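Local atomic coordinates of putative CRISPR-associated endoribonuclease-like protein Cas6 (PDB entry 3UFC), a protein that probably binds CRISPR RNA as a Cas6-family, endoribonuclease-like member of an adaptive antiviral defence system of Pyrococcus furiosus. Residues 16-19 / 20-24; 24-27 / 28-32; 86-89 / 90-94. All coordinates share one frame; numbering follows the deposited sequence.

Overall arrangement
Following the chain from its N terminus, strand 3-11 comes first, and then interaction 1 (16-19 / 20-24) turns the short strand 17-18 into helix 23-37. Interaction 2 (24-27 / 28-32) continues along that helix and shares Y24 with interaction 1. Strands 53-59 and 77-83 intervene before interaction 3 (86-89 / 90-94) opens helix 86-98. All three contacts are local, so none closes a long loop, and they run in series without crossing. The two helices meet where I30 of interaction 2 packs on I92 of interaction 3. Interactions 1 and 3 do not touch, their nearest atoms being about 12 Å apart. All three belong to the N-terminal ferredoxin-like part of the protein.

Interaction 1 (16-19 / 20-24); sequences PVIP and FNYNY
In the turn leading from edge strand 17-18 into helix 23-37, the I18 side chain and the P19 carbonyl meet the ring of Y22. The closest approach is made by the P19 carbonyl: P19 O lies 3.3 Å from Y22 CD2, at the ring edge and near the ring plane, where it meets the C-H rim and not the pi face. Next to it, I18 CD1 reaches Y22 CE2 at 4.1 Å, an apolar touch oblique to the ring. Y22 holds its CG between the backbone N and the carbonyl carbon (chi1 54°), which folds the ring back over the preceding residues. I18 takes the equivalent position for CG1 (chi1 63°), and with chi2 extended its CD1 is carried out to the ring.

This is the first link of a beta-alpha-beta-beta-alpha-beta, ferredoxin-like domain, between its first strand, 3-11, and its first helix. Backbone hydrogen bonds tie P16 to I72 and I18 to I70, so the chain enters the turn from a small sheet. Within the turn the hydrogen bond from Y22 N to F20 O is weak, at 3.3 Å. The F20 side chain reaches I64 and I70.

The polar ends are fixed by the rest of the chain. Y22 OH is hydrogen-bonded to I57 N on strand 53-59, while N21 OD1 accepts from I196 N on strand 183-197, in the C-terminal half of the protein. R56 reaches the turn twice, through F20 O and N23 OD1.

Interaction 2 (24-27 / 28-32); sequences YELY and SQIVE
S28 turns OG back beside its own backbone N (chi1 -60°), and Y24 swings its ring beside its carbonyl carbon (chi1 -167°); together these torsions bring OG over one face of the Y24 ring. The hydroxyl donates to Y24 O at 2.6 Å, OG to O, while S28 N donates to the same oxygen at 2.9 Å from the opposite face of the carbonyl plane. One oxygen is thus gripped by two donors of a single residue. Water 1 lies beyond, hydrogen-bonded to Y24 OH at 3.0 Å and donating a hydrogen bond to S28 OG at 3.3 Å, which links hydroxyl to hydroxyl.

E25 O is held in a similar double grip. Q29 N reaches it at 3.2 Å, and Q29 NE2 comes in at 3.1 Å from above the carbonyl plane, off any lone pair, with the oxygen close to the amide plane. The E25 and Q29 side chains run alongside each other, pointing the same way.

Apolar packing covers the inner side. V31 CG2 sits over one face of the Y27 ring, 4.0 Å from its centroid, in a CH-pi contact, and L26 CG meets I30 CD1 at 4.1 Å.

Helix 23-37 lies between several elements here: Q29 NE2 is also hydrogen-bonded to K103 O on strand 101-104, and E25 OE2 to G105 N just after it, F54 of strand 53-59 touches L26 and Y27, and helix 42-46 packs on V31.

Interaction 3 (86-89 / 90-94); sequences KEII and KGIVE
E87 and K90 form the charged contact, a salt bridge between side chains three residues apart. K90 NZ approaches E87 OE2 at 3.3 Å, and the hydrogen bond within it is weak. Each chain bends to get there: E87 kinks at chi2 (72°), while K90, with CG between its backbone N and carbonyl carbon (chi1 69°), bends at chi3. The lysine methylenes therefore lie across the carboxylate, with K90 CD only 3.1 Å from E87 OE2.

Of the four alpha-helical backbone bonds that join the two segments, V93 N to I89 O, at 2.8 Å, is the shortest. G91 N reaches E87 O from above the carbonyl plane, with the more bent N-H angle of 148°. Before the first turn, the backbone N atoms of E87 and I88 each donate a weak hydrogen bond to N85 OD1.

The apolar contacts occupy the other side of the helix. I88 and I92 lie side by side, I88 CG2 3.9 Å from I92 CD1. I89 and V93 cross instead, with I89 CG2 4.1 Å from V93 CG2. The sheet side is met by I81 and S83 of strand 77-83 and I5 of strand 3-11, and I92 also meets I30 and A34 of helix 23-37.

This is the amphipathic second helix of a ferredoxin-like beta-alpha-beta-beta-alpha-beta domain, with its isoleucine face on the antiparallel sheet and its salt bridge on the exposed side.

Interaction 1 (16-19 / 20-24)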
# COMPACT_ATOMS: atom_id res chain seq x y z
N PRO A 16 0.78 -18.97 -14.64
CA PRO A 16 -0.61 -18.60 -14.44
C PRO A 16 -0.89 -17.14 -14.81
O PRO A 16 0.03 -16.34 -14.95
CB PRO A 16 -0.81 -18.85 -12.95
CG PRO A 16 0.50 -18.43 -12.39
CD PRO A 16 1.50 -19.05 -13.35
N VAL A 17 -2.17 -16.83 -14.98
CA VAL A 17 -2.58 -15.47 -15.31
C VAL A 17 -3.50 -15.02 -14.18
O VAL A 17 -4.55 -15.61 -13.96
CB VAL A 17 -3.34 -15.41 -16.65
CG1 VAL A 17 -3.73 -13.97 -16.96
CG2 VAL A 17 -2.48 -15.98 -17.77
N ILE A 18 -3.09 -13.99 -13.45
CA ILE A 18 -3.90 -13.48 -12.36
C ILE A 18 -4.62 -12.22 -12.82
O ILE A 18 -4.13 -11.49 -13.68
CB ILE A 18 -3.04 -13.10 -11.12
CG1 ILE A 18 -2.07 -11.97 -11.48
CG2 ILE A 18 -2.30 -14.33 -10.61
CD1 ILE A 18 -1.27 -11.44 -10.29
N PRO A 19 -5.81 -11.95 -12.26
CA PRO A 19 -6.54 -10.75 -12.66
C PRO A 19 -5.79 -9.51 -12.18
O PRO A 19 -4.99 -9.59 -11.24
CB PRO A 19 -7.89 -10.92 -11.97
CG PRO A 19 -7.53 -11.71 -10.73
CD PRO A 19 -6.56 -12.73 -11.27
N PHE A 20 -6.02 -8.36 -12.82
CA PHE A 20 -5.34 -7.13 -12.42
C PHE A 20 -5.86 -6.57 -11.10
O PHE A 20 -5.09 -6.06 -10.29
CB PHE A 20 -5.52 -6.01 -13.46
CG PHE A 20 -5.14 -6.37 -14.86
CD1 PHE A 20 -6.11 -6.78 -15.78
CD2 PHE A 20 -3.83 -6.22 -15.30
CE1 PHE A 20 -5.78 -7.02 -17.11
CE2 PHE A 20 -3.49 -6.46 -16.64
CZ PHE A 20 -4.47 -6.86 -17.54
N ASN A 21 -7.17 -6.66 -10.89
CA ASN A 21 -7.83 -6.10 -9.71
C ASN A 21 -8.03 -7.05 -8.53
O ASN A 21 -9.16 -7.39 -8.19
CB ASN A 21 -9.19 -5.53 -10.14
CG ASN A 21 -9.09 -4.69 -11.40
OD1 ASN A 21 -8.52 -3.60 -11.39
ND2 ASN A 21 -9.64 -5.21 -12.50
N TYR A 22 -6.94 -7.44 -7.88
CA TYR A 22 -7.01 -8.37 -6.76
C TYR A 22 -6.92 -7.74 -5.37
O TYR A 22 -6.97 -8.44 -4.36
CB TYR A 22 -5.89 -9.41 -6.90
CG TYR A 22 -4.53 -8.78 -7.04
CD1 TYR A 22 -3.88 -8.20 -5.94
CD2 TYR A 22 -3.90 -8.69 -8.28
CE1 TYR A 22 -2.65 -7.55 -6.08
CE2 TYR A 22 -2.68 -8.05 -8.43
CZ TYR A 22 -2.06 -7.48 -7.33
OH TYR A 22 -0.86 -6.82 -7.49
N ASN A 23 -6.80 -6.41 -5.31
CA ASN A 23 -6.66 -5.74 -4.02
C ASN A 23 -7.60 -6.15 -2.90
O ASN A 23 -7.15 -6.53 -1.82
CB ASN A 23 -6.70 -4.23 -4.20
CG ASN A 23 -5.40 -3.69 -4.76
OD1 ASN A 23 -5.12 -3.84 -5.94
ND2 ASN A 23 -4.59 -3.08 -3.89
N TYR A 24 -8.91 -6.08 -3.12
CA TYR A 24 -9.83 -6.43 -2.05
C TYR A 24 -9.74 -7.89 -1.62
O TYR A 24 -9.86 -8.20 -0.44
CB TYR A 24 -11.28 -6.11 -2.45
CG TYR A 24 -12.22 -6.16 -1.27
CD1 TYR A 24 -12.13 -5.22 -0.25
CD2 TYR A 24 -13.19 -7.16 -1.17
CE1 TYR A 24 -12.99 -5.27 0.85
CE2 TYR A 24 -14.05 -7.21 -0.08
CZ TYR A 24 -13.95 -6.27 0.93
OH TYR A 24 -14.80 -6.31 2.01

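Interaction 2 (24-27 / 28-32)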
# COMPACT_ATOMS: atom_id res chain seq x y z
N TYR A 24 -8.91 -6.08 -3.12
CA TYR A 24 -9.83 -6.43 -2.05
C TYR A 24 -9.74 -7.89 -1.62
O TYR A 24 -9.86 -8.20 -0.44
CB TYR A 24 -11.28 -6.11 -2.45
CG TYR A 24 -12.22 -6.16 -1.27
CD1 TYR A 24 -12.13 -5.22 -0.25
CD2 TYR A 24 -13.19 -7.16 -1.17
CE1 TYR A 24 -12.99 -5.27 0.85
CE2 TYR A 24 -14.05 -7.21 -0.08
CZ TYR A 24 -13.95 -6.27 0.93
OH TYR A 24 -14.80 -6.31 2.01
N GLU A 25 -9.52 -8.78 -2.59
CA GLU A 25 -9.40 -10.20 -2.29
C GLU A 25 -8.15 -10.48 -1.45
O GLU A 25 -8.18 -11.25 -0.50
CB GLU A 25 -9.35 -11.02 -3.58
CG GLU A 25 -9.39 -12.52 -3.35
CD GLU A 25 -9.41 -13.33 -4.63
OE1 GLU A 25 -9.58 -14.57 -4.54
OE2 GLU A 25 -9.25 -12.75 -5.72
N LEU A 26 -7.04 -9.84 -1.82
CA LEU A 26 -5.78 -10.00 -1.10
C LEU A 26 -5.92 -9.42 0.31
O LEU A 26 -5.57 -10.06 1.30
CB LEU A 26 -4.65 -9.30 -1.87
CG LEU A 26 -3.25 -9.34 -1.26
CD1 LEU A 26 -2.87 -10.77 -0.87
CD2 LEU A 26 -2.25 -8.77 -2.27
N TYR A 27 -6.44 -8.20 0.38
CA TYR A 27 -6.68 -7.52 1.64
C TYR A 27 -7.50 -8.39 2.59
O TYR A 27 -7.17 -8.56 3.76
CB TYR A 27 -7.44 -6.21 1.36
CG TYR A 27 -8.21 -5.64 2.53
CD1 TYR A 27 -7.55 -5.02 3.60
CD2 TYR A 27 -9.61 -5.66 2.54
CE1 TYR A 27 -8.27 -4.44 4.65
CE2 TYR A 27 -10.33 -5.08 3.59
CZ TYR A 27 -9.65 -4.47 4.63
OH TYR A 27 -10.36 -3.87 5.64
N SER A 28 -8.60 -8.93 2.06
CA SER A 28 -9.50 -9.78 2.84
C SER A 28 -8.80 -10.99 3.44
O SER A 28 -8.99 -11.31 4.61
CB SER A 28 -10.66 -10.25 1.95
OG SER A 28 -11.40 -9.14 1.45
N GLN A 29 -7.99 -11.67 2.63
CA GLN A 29 -7.27 -12.85 3.11
C GLN A 29 -6.26 -12.51 4.20
O GLN A 29 -6.13 -13.25 5.17
CB GLN A 29 -6.59 -13.55 1.94
CG GLN A 29 -7.59 -14.12 0.94
CD GLN A 29 -6.92 -14.67 -0.30
OE1 GLN A 29 -6.36 -15.76 -0.28
NE2 GLN A 29 -6.97 -13.91 -1.39
N ILE A 30 -5.54 -11.40 4.04
CA ILE A 30 -4.57 -11.01 5.05
C ILE A 30 -5.30 -10.73 6.37
O ILE A 30 -4.89 -11.21 7.43
CB ILE A 30 -3.79 -9.74 4.61
CG1 ILE A 30 -2.99 -10.03 3.34
CG2 ILE A 30 -2.87 -9.27 5.74
CD1 ILE A 30 -2.33 -8.80 2.71
N VAL A 31 -6.39 -9.97 6.29
CA VAL A 31 -7.16 -9.64 7.49
C VAL A 31 -7.75 -10.92 8.11
O VAL A 31 -7.73 -11.09 9.34
CB VAL A 31 -8.31 -8.67 7.17
CG1 VAL A 31 -9.19 -8.47 8.41
CG2 VAL A 31 -7.75 -7.32 6.70
N GLU A 32 -8.27 -11.80 7.27
CA GLU A 32 -8.85 -13.05 7.75
C GLU A 32 -7.78 -13.86 8.49
O GLU A 32 -8.00 -14.34 9.60
CB GLU A 32 -9.41 -13.85 6.57
CG GLU A 32 -10.21 -15.09 6.95
CD GLU A 32 -9.33 -16.23 7.45
OE1 GLU A 32 -8.39 -16.61 6.73
OE2 GLU A 32 -9.60 -16.73 8.56
O HOH W 1 -13.12 -7.90 3.92

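Interaction 3 (86-89 / 90-94)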
# COMPACT_ATOMS: atom_id res chain seq x y z
N LYS A 86 4.16 -2.68 15.42
CA LYS A 86 4.78 -4.00 15.43
C LYS A 86 3.76 -5.10 15.75
O LYS A 86 3.87 -6.22 15.26
CB LYS A 86 5.92 -4.04 16.45
CG LYS A 86 7.01 -3.01 16.20
CD LYS A 86 8.01 -2.98 17.35
CE LYS A 86 9.01 -1.84 17.19
NZ LYS A 86 9.79 -1.95 15.93
N GLU A 87 2.77 -4.77 16.57
CA GLU A 87 1.74 -5.74 16.94
C GLU A 87 0.93 -6.15 15.71
O GLU A 87 0.48 -7.30 15.60
CB GLU A 87 0.82 -5.13 18.00
CG GLU A 87 -0.14 -6.13 18.64
CD GLU A 87 0.56 -7.10 19.57
OE1 GLU A 87 -0.11 -8.02 20.09
OE2 GLU A 87 1.79 -6.95 19.80
N ILE A 88 0.74 -5.22 14.78
CA ILE A 88 -0.01 -5.52 13.56
C ILE A 88 0.81 -6.47 12.71
O ILE A 88 0.30 -7.47 12.20
CB ILE A 88 -0.32 -4.24 12.74
CG1 ILE A 88 -1.45 -3.45 13.40
CG2 ILE A 88 -0.69 -4.62 11.30
CD1 ILE A 88 -1.85 -2.19 12.65
N ILE A 89 2.09 -6.16 12.56
CA ILE A 89 2.98 -7.00 11.77
C ILE A 89 3.09 -8.42 12.34
O ILE A 89 3.04 -9.39 11.58
CB ILE A 89 4.39 -6.38 11.69
CG1 ILE A 89 4.33 -5.05 10.93
CG2 ILE A 89 5.34 -7.35 10.98
CD1 ILE A 89 3.82 -5.16 9.50
N LYS A 90 3.22 -8.55 13.65
CA LYS A 90 3.33 -9.88 14.25
C LYS A 90 2.03 -10.66 14.07
O LYS A 90 2.05 -11.88 13.89
CB LYS A 90 3.70 -9.78 15.74
CG LYS A 90 2.62 -9.23 16.64
CD LYS A 90 3.09 -9.22 18.10
CE LYS A 90 4.35 -8.38 18.28
NZ LYS A 90 4.81 -8.33 19.70
N GLY A 91 0.90 -9.96 14.11
CA GLY A 91 -0.37 -10.62 13.91
C GLY A 91 -0.45 -11.15 12.49
O GLY A 91 -0.90 -12.27 12.26
N ILE A 92 -0.00 -10.34 11.53
CA ILE A 92 -0.02 -10.73 10.12
C ILE A 92 0.96 -11.87 9.84
O ILE A 92 0.62 -12.83 9.16
CB ILE A 92 0.32 -9.52 9.20
CG1 ILE A 92 -0.85 -8.53 9.21
CG2 ILE A 92 0.61 -10.00 7.78
CD1 ILE A 92 -0.56 -7.23 8.46
N VAL A 93 2.19 -11.74 10.34
CA VAL A 93 3.20 -12.77 10.13
C VAL A 93 2.75 -14.12 10.70
O VAL A 93 2.83 -15.14 10.02
CB VAL A 93 4.55 -12.38 10.78
CG1 VAL A 93 5.46 -13.60 10.89
CG2 VAL A 93 5.22 -11.30 9.95
N GLU A 94 2.29 -14.12 11.94
CA GLU A 94 1.82 -15.34 12.59
C GLU A 94 0.61 -15.90 11.85
O GLU A 94 0.52 -17.10 11.61
CB GLU A 94 1.45 -15.07 14.05
CG GLU A 94 2.65 -14.83 14.95
CD GLU A 94 2.24 -14.45 16.37
OE1 GLU A 94 1.32 -15.10 16.92
OE2 GLU A 94 2.86 -13.52 16.93